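Local atomic coordinates of endo-1,4-b-d-mannanase (Trichoderma reesei, PDB entry 1QNR), a protein that catalyses the endo-hydrolysis of beta-1,4-mannosidic linkages in mannan polysaccharides, as a family 5 glycoside hydrolase. Residues A[56-62]-A[71-75]; A[29-35]-A[91-95]. All coordinates share one frame; numbering follows the deposited sequence.

How the contacts relate
Contact 1 (56-62 with 71-75) and contact 2 (29-35 with 91-95) are both largely buried and lie next to each other, their centres about 14 Å apart, at the periphery of the TIM barrel. Along the chain, contact 1 is nested inside the loop that contact 2 closes. The chemistry differs: contact 1 is a short parallel strand pair knit by backbone hydrogen bonds, whereas contact 2 sets a loop and the start of helix 35-47 against helix 90-102, mainly through packing and an aromatic stack at its more exposed end. They meet where Ser30 OG lies 2.8 Å from Trp56 O, probably hydrogen-bonded, and where Phe31 packs on Asn59.

Contact 1 (A[56-62]-A[71-75]); sequences WGFNDVN and WFQKL
The Phe72 ring takes Asn59 CB over one face, 4.1 Å from its centroid, in a CH-pi contact, while the carbonyl oxygen of Trp56 sits at its edge, near the ring plane. Phe58 CZ in turn lies over one face of the Trp56 indole, toward the rim, and Trp56 CB lies over the centre of one face of Phe58. Beyond these rings the two segments form a short parallel beta pair, 60-61 with 73-74, in an excursion from the TIM barrel that follows barrel strand 52-54; strand 81-82 adds an antiparallel third strand. Asn59 O opens the pairing by accepting from two successive amides, Phe72 N at 2.9 Å in the carbonyl plane and Gln73 N at 3.2 Å, tilted from it. Val61 then uses both its backbone groups, with N giving to Gln73 O and O receiving from Leu75 N. On the sheet face carrying Asp60 and Gln73, these two side chains run side by side. The extended Gln73 chain, with CG anti to the backbone N (chi1 179°), brings NE2 to Asp60 OD1 at 2.9 Å in a nearly straight bond that lies in the amide plane but meets the syn side of the carboxylate from 32° out of its plane. Tyr123 and Gln143 also bond the Gln73 amide, so helices 119-127 and 138-155 help fix its rotation. At the far end Asn125 holds Asn62 OD1, Asn62 ND2 bonds Leu75 O at 3.1 Å, and one water donates to both Asn62 O and Leu75 O, 2.9 Å from each.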
loop_
_atom_site.group_PDB
_atom_site.type_symbol
_atom_site.label_atom_id
_atom_site.label_comp_id
_atom_site.label_asym_id
_atom_site.label_seq_id
_atom_site.Cartn_x
_atom_site.Cartn_y
_atom_site.Cartn_z
ATOM N N TRP A 56 4.489 2.520 -5.296
ATOM C CA TRP A 56 4.218 3.948 -4.874
ATOM C C TRP A 56 3.555 4.737 -6.001
ATOM O O TRP A 56 3.979 4.745 -7.166
ATOM C CB TRP A 56 5.521 4.644 -4.448
ATOM C CG TRP A 56 6.038 4.260 -3.065
ATOM C CD1 TRP A 56 7.219 4.770 -2.576
ATOM C CD2 TRP A 56 5.466 3.440 -2.013
ATOM N NE1 TRP A 56 7.384 4.355 -1.270
ATOM C CE2 TRP A 56 6.353 3.521 -0.910
ATOM C CE3 TRP A 56 4.297 2.628 -1.918
ATOM C CZ2 TRP A 56 6.115 2.880 0.328
ATOM C CZ3 TRP A 56 4.101 1.972 -0.663
ATOM C CH2 TRP A 56 4.995 2.068 0.468
ATOM N N GLY A 57 2.528 5.538 -5.638
ATOM C CA GLY A 57 1.901 6.459 -6.612
ATOM C C GLY A 57 2.323 7.899 -6.420
ATOM O O GLY A 57 1.653 8.809 -7.002
ATOM N N PHE A 58 3.446 8.130 -5.735
ATOM C CA PHE A 58 3.981 9.433 -5.421
ATOM C C PHE A 58 5.507 9.445 -5.565
ATOM O O PHE A 58 6.175 8.415 -5.468
ATOM C CB PHE A 58 3.644 9.830 -3.917
ATOM C CG PHE A 58 4.073 8.772 -2.888
ATOM C CD1 PHE A 58 5.421 8.755 -2.418
ATOM C CD2 PHE A 58 3.194 7.809 -2.429
ATOM C CE1 PHE A 58 5.800 7.766 -1.513
ATOM C CE2 PHE A 58 3.568 6.827 -1.491
ATOM C CZ PHE A 58 4.889 6.812 -1.041
ATOM N N ASN A 59 6.000 10.694 -5.805
ATOM C CA ASN A 59 7.458 10.958 -5.749
ATOM C C ASN A 59 7.562 12.488 -5.732
ATOM O O ASN A 59 7.553 13.209 -6.751
ATOM C CB ASN A 59 8.185 10.304 -6.976
ATOM C CG ASN A 59 9.694 10.359 -6.818
ATOM O OD1 ASN A 59 10.232 11.321 -6.264
ATOM N ND2 ASN A 59 10.456 9.358 -7.309
ATOM N N ASP A 60 7.510 13.036 -4.508
ATOM C CA ASP A 60 7.393 14.469 -4.232
ATOM C C ASP A 60 8.732 15.110 -3.928
ATOM O O ASP A 60 9.536 14.540 -3.156
ATOM C CB ASP A 60 6.470 14.662 -2.985
ATOM C CG ASP A 60 5.041 14.233 -3.274
ATOM O OD1 ASP A 60 4.504 14.749 -4.336
ATOM O OD2 ASP A 60 4.400 13.446 -2.504
ATOM N N VAL A 61 8.955 16.272 -4.519
ATOM C CA VAL A 61 10.216 17.037 -4.344
ATOM C C VAL A 61 9.871 18.518 -4.104
ATOM O O VAL A 61 8.783 18.975 -4.424
ATOM C CB VAL A 61 11.129 16.926 -5.593
ATOM C CG1 VAL A 61 11.537 15.479 -5.900
ATOM C CG2 VAL A 61 10.496 17.595 -6.828
ATOM N N ASN A 62 10.840 19.210 -3.503
ATOM C CA ASN A 62 10.711 20.686 -3.344
ATOM C C ASN A 62 11.616 21.416 -4.332
ATOM O O ASN A 62 11.325 22.565 -4.690
ATOM C CB ASN A 62 11.045 21.120 -1.917
ATOM C CG ASN A 62 10.017 20.606 -0.926
ATOM O OD1 ASN A 62 10.357 19.847 0.004
ATOM N ND2 ASN A 62 8.732 20.955 -1.063
ATOM N N TRP A 71 10.677 12.352 -11.067
ATOM C CA TRP A 71 9.885 13.102 -10.088
ATOM C C TRP A 71 8.433 13.185 -10.546
ATOM O O TRP A 71 8.241 13.355 -11.774
ATOM C CB TRP A 71 10.490 14.523 -9.816
ATOM C CG TRP A 71 10.549 15.433 -11.010
ATOM C CD1 TRP A 71 11.455 15.333 -12.044
ATOM C CD2 TRP A 71 9.723 16.572 -11.302
ATOM N NE1 TRP A 71 11.231 16.366 -12.935
ATOM C CE2 TRP A 71 10.158 17.132 -12.535
ATOM C CE3 TRP A 71 8.598 17.151 -10.651
ATOM C CZ2 TRP A 71 9.527 18.249 -13.071
ATOM C CZ3 TRP A 71 7.961 18.276 -11.195
ATOM C CH2 TRP A 71 8.445 18.815 -12.403
ATOM N N PHE A 72 7.435 13.014 -9.620
ATOM C CA PHE A 72 6.038 13.091 -10.074
ATOM C C PHE A 72 5.455 14.480 -9.726
ATOM O O PHE A 72 4.528 14.902 -10.447
ATOM C CB PHE A 72 5.200 11.991 -9.441
ATOM C CG PHE A 72 5.561 10.536 -9.843
ATOM C CD1 PHE A 72 6.385 10.256 -10.938
ATOM C CD2 PHE A 72 5.033 9.472 -9.122
ATOM C CE1 PHE A 72 6.680 8.910 -11.261
ATOM C CE2 PHE A 72 5.313 8.133 -9.433
ATOM C CZ PHE A 72 6.141 7.884 -10.522
ATOM N N GLN A 73 5.887 15.156 -8.669
ATOM C CA GLN A 73 5.284 16.460 -8.297
ATOM C C GLN A 73 6.333 17.320 -7.578
ATOM O O GLN A 73 7.049 16.787 -6.689
ATOM C CB GLN A 73 4.065 16.149 -7.371
ATOM C CG GLN A 73 3.362 17.447 -6.888
ATOM C CD GLN A 73 2.109 17.192 -6.110
ATOM O OE1 GLN A 73 1.030 17.806 -6.286
ATOM N NE2 GLN A 73 2.119 16.274 -5.085
ATOM N N LYS A 74 6.358 18.636 -7.939
ATOM C CA LYS A 74 7.229 19.607 -7.241
ATOM C C LYS A 74 6.296 20.514 -6.438
ATOM O O LYS A 74 5.355 21.111 -6.995
ATOM C CB LYS A 74 8.016 20.415 -8.290
ATOM C CG LYS A 74 8.765 21.567 -7.550
ATOM C CD LYS A 74 9.609 22.426 -8.504
ATOM C CE LYS A 74 10.048 23.689 -7.743
ATOM N NZ LYS A 74 10.661 24.720 -8.660
ATOM N N LEU A 75 6.522 20.574 -5.134
ATOM C CA LEU A 75 5.703 21.325 -4.186
ATOM C C LEU A 75 6.383 22.644 -3.847
ATOM O O LEU A 75 7.490 22.609 -3.344
ATOM C CB LEU A 75 5.438 20.476 -2.920
ATOM C CG LEU A 75 4.595 19.207 -3.273
ATOM C CD1 LEU A 75 4.616 18.235 -2.127
ATOM C CD2 LEU A 75 3.171 19.616 -3.675
HETATM O O HOH W 1 9.700 24.529 -3.247
#

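Contact 2 (A[29-35]-A[91-95]); sequences CSFLTNH and TLDYV
Tyr94 reaches from helix 90-102 to lie flat against His35. Its CB is nearest the outer end of the imidazole, at His35 NE2; CG then sits over the imidazole face, 3.5 Å from His35 CD2. Further out, CD1 faces His35 CE1 and CE1 faces ND1, while on the other side CD2 lies by His35 CD2 and CE2 comes to His35 CB and O. CZ rests 3.7 Å from His35 CB, and OH passes the same carbon before hydrogen-bonding to Asp39, one turn further along helix 35-47. The two rings thus form a face-to-face stack with centroids 3.8 Å apart and planes only 4° from parallel. The Tyr94 side chain leaves with its backbone N and CG in the anti relation (chi1 -167°), which carries the phenol across to the first turn of the neighbouring helix, where Asn34 is the N-cap and bonds Ala36 N.

At the buried end the loop backbone meets the helix directly. Thr91 OG1 lies 2.9 Å from Ser30 O, but its proton could instead serve Gly88 O, so that bond is not settled. Val95 CG2 packs 3.5 Å from Cys29 O and also against Ser30 CA; Cys29 itself is tied to Cys26 by a disulfide. Leu92 CD1 touches Ser30 OG, whose polar partner is Trp56 O. A water lies between Leu32 O and Thr91 O, 3.0 Å from each. Taken together, these contacts pack the loop that follows barrel strand 21-25, and the start of helix 35-47, against helix 90-102, as in the beta-alpha architecture of a TIM barrel, where helices surround the parallel strands.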
loop_
_atom_site.group_PDB
_atom_site.type_symbol
_atom_site.label_atom_id
_atom_site.label_comp_id
_atom_site.label_asym_id
_atom_site.label_seq_id
_atom_site.Cartn_x
_atom_site.Cartn_y
_atom_site.Cartn_z
ATOM N N CYS A 29 9.122 -0.413 -8.094
ATOM C CA CYS A 29 8.747 -0.722 -9.474
ATOM C C CYS A 29 8.303 0.528 -10.247
ATOM O O CYS A 29 8.557 0.758 -11.449
ATOM C CB CYS A 29 7.543 -1.754 -9.387
ATOM S SG CYS A 29 8.033 -3.558 -9.164
ATOM N N SER A 30 7.650 1.474 -9.491
ATOM C CA SER A 30 7.161 2.733 -10.109
ATOM C C SER A 30 8.236 3.681 -10.608
ATOM O O SER A 30 7.874 4.618 -11.347
ATOM C CB SER A 30 6.405 3.589 -8.990
ATOM O OG SER A 30 5.340 2.734 -8.532
ATOM N N PHE A 31 9.502 3.483 -10.200
ATOM C CA PHE A 31 10.555 4.453 -10.559
ATOM C C PHE A 31 11.567 3.822 -11.529
ATOM O O PHE A 31 12.606 4.434 -11.825
ATOM C CB PHE A 31 11.265 4.913 -9.242
ATOM C CG PHE A 31 10.314 5.377 -8.145
ATOM C CD1 PHE A 31 9.190 6.162 -8.482
ATOM C CD2 PHE A 31 10.625 5.133 -6.807
ATOM C CE1 PHE A 31 8.325 6.586 -7.424
ATOM C CE2 PHE A 31 9.812 5.618 -5.795
ATOM C CZ PHE A 31 8.627 6.296 -6.094
ATOM N N LEU A 32 11.301 2.628 -12.005
ATOM C CA LEU A 32 12.182 1.997 -13.029
ATOM C C LEU A 32 12.053 2.770 -14.349
ATOM O O LEU A 32 10.935 2.952 -14.863
ATOM C CB LEU A 32 11.761 0.528 -13.206
ATOM C CG LEU A 32 12.006 -0.362 -11.997
ATOM C CD1 LEU A 32 11.356 -1.747 -12.214
ATOM C CD2 LEU A 32 13.488 -0.563 -11.634
ATOM N N THR A 33 13.177 3.074 -15.009
ATOM C CA THR A 33 13.093 3.826 -16.273
ATOM C C THR A 33 13.285 2.931 -17.493
ATOM O O THR A 33 12.925 3.340 -18.622
ATOM C CB THR A 33 14.147 4.934 -16.392
ATOM O OG1 THR A 33 15.473 4.414 -16.266
ATOM C CG2 THR A 33 13.834 6.048 -15.390
ATOM N N ASN A 34 13.813 1.720 -17.328
ATOM C CA ASN A 34 13.953 0.810 -18.454
ATOM C C ASN A 34 12.715 -0.108 -18.475
ATOM O O ASN A 34 12.534 -0.895 -17.511
ATOM C CB ASN A 34 15.281 0.051 -18.241
ATOM C CG ASN A 34 15.554 -0.854 -19.420
ATOM O OD1 ASN A 34 14.725 -1.103 -20.282
ATOM N ND2 ASN A 34 16.805 -1.307 -19.526
ATOM N N HIS A 35 11.892 -0.088 -19.513
ATOM C CA HIS A 35 10.706 -0.965 -19.609
ATOM C C HIS A 35 11.040 -2.411 -19.481
ATOM O O HIS A 35 10.231 -3.218 -18.919
ATOM C CB HIS A 35 10.086 -0.785 -21.041
ATOM C CG HIS A 35 9.469 0.592 -21.147
ATOM N ND1 HIS A 35 8.961 1.034 -22.355
ATOM C CD2 HIS A 35 9.294 1.581 -20.245
ATOM C CE1 HIS A 35 8.493 2.265 -22.169
ATOM N NE2 HIS A 35 8.677 2.641 -20.909
ATOM N N THR A 91 6.499 6.935 -16.270
ATOM C CA THR A 91 7.092 5.730 -15.699
ATOM C C THR A 91 5.963 4.914 -15.042
ATOM O O THR A 91 5.912 3.684 -15.223
ATOM C CB THR A 91 8.297 5.829 -14.689
ATOM O OG1 THR A 91 7.829 6.556 -13.509
ATOM C CG2 THR A 91 9.330 6.760 -15.349
ATOM N N LEU A 92 5.053 5.587 -14.280
ATOM C CA LEU A 92 3.890 4.826 -13.718
ATOM C C LEU A 92 2.917 4.356 -14.816
ATOM O O LEU A 92 2.385 3.210 -14.659
ATOM C CB LEU A 92 3.161 5.747 -12.719
ATOM C CG LEU A 92 2.043 5.088 -11.879
ATOM C CD1 LEU A 92 2.550 3.923 -11.022
ATOM C CD2 LEU A 92 1.403 6.160 -10.963
ATOM N N ASP A 93 2.831 5.084 -15.940
ATOM C CA ASP A 93 1.928 4.567 -16.999
ATOM C C ASP A 93 2.422 3.195 -17.487
ATOM O O ASP A 93 1.631 2.286 -17.806
ATOM C CB ASP A 93 1.919 5.501 -18.226
ATOM C CG ASP A 93 1.281 6.848 -18.023
ATOM O OD1 ASP A 93 0.539 7.055 -17.040
ATOM O OD2 ASP A 93 1.471 7.712 -18.937
ATOM N N TYR A 94 3.752 3.001 -17.617
ATOM C CA TYR A 94 4.279 1.715 -18.086
ATOM C C TYR A 94 4.007 0.581 -17.106
ATOM O O TYR A 94 3.789 -0.576 -17.447
ATOM C CB TYR A 94 5.770 1.812 -18.538
ATOM C CG TYR A 94 6.117 0.521 -19.315
ATOM C CD1 TYR A 94 5.688 0.363 -20.645
ATOM C CD2 TYR A 94 6.742 -0.562 -18.713
ATOM C CE1 TYR A 94 5.926 -0.815 -21.344
ATOM C CE2 TYR A 94 6.972 -1.738 -19.410
ATOM C CZ TYR A 94 6.566 -1.860 -20.716
ATOM O OH TYR A 94 6.829 -3.022 -21.455
ATOM N N VAL A 95 4.122 0.908 -15.767
ATOM C CA VAL A 95 3.777 -0.082 -14.744
ATOM C C VAL A 95 2.344 -0.544 -14.885
ATOM O O VAL A 95 2.075 -1.755 -14.797
ATOM C CB VAL A 95 4.070 0.529 -13.326
ATOM C CG1 VAL A 95 3.588 -0.426 -12.222
ATOM C CG2 VAL A 95 5.554 0.770 -13.167
HETATM O O HOH W 2 8.392 2.548 -16.359
#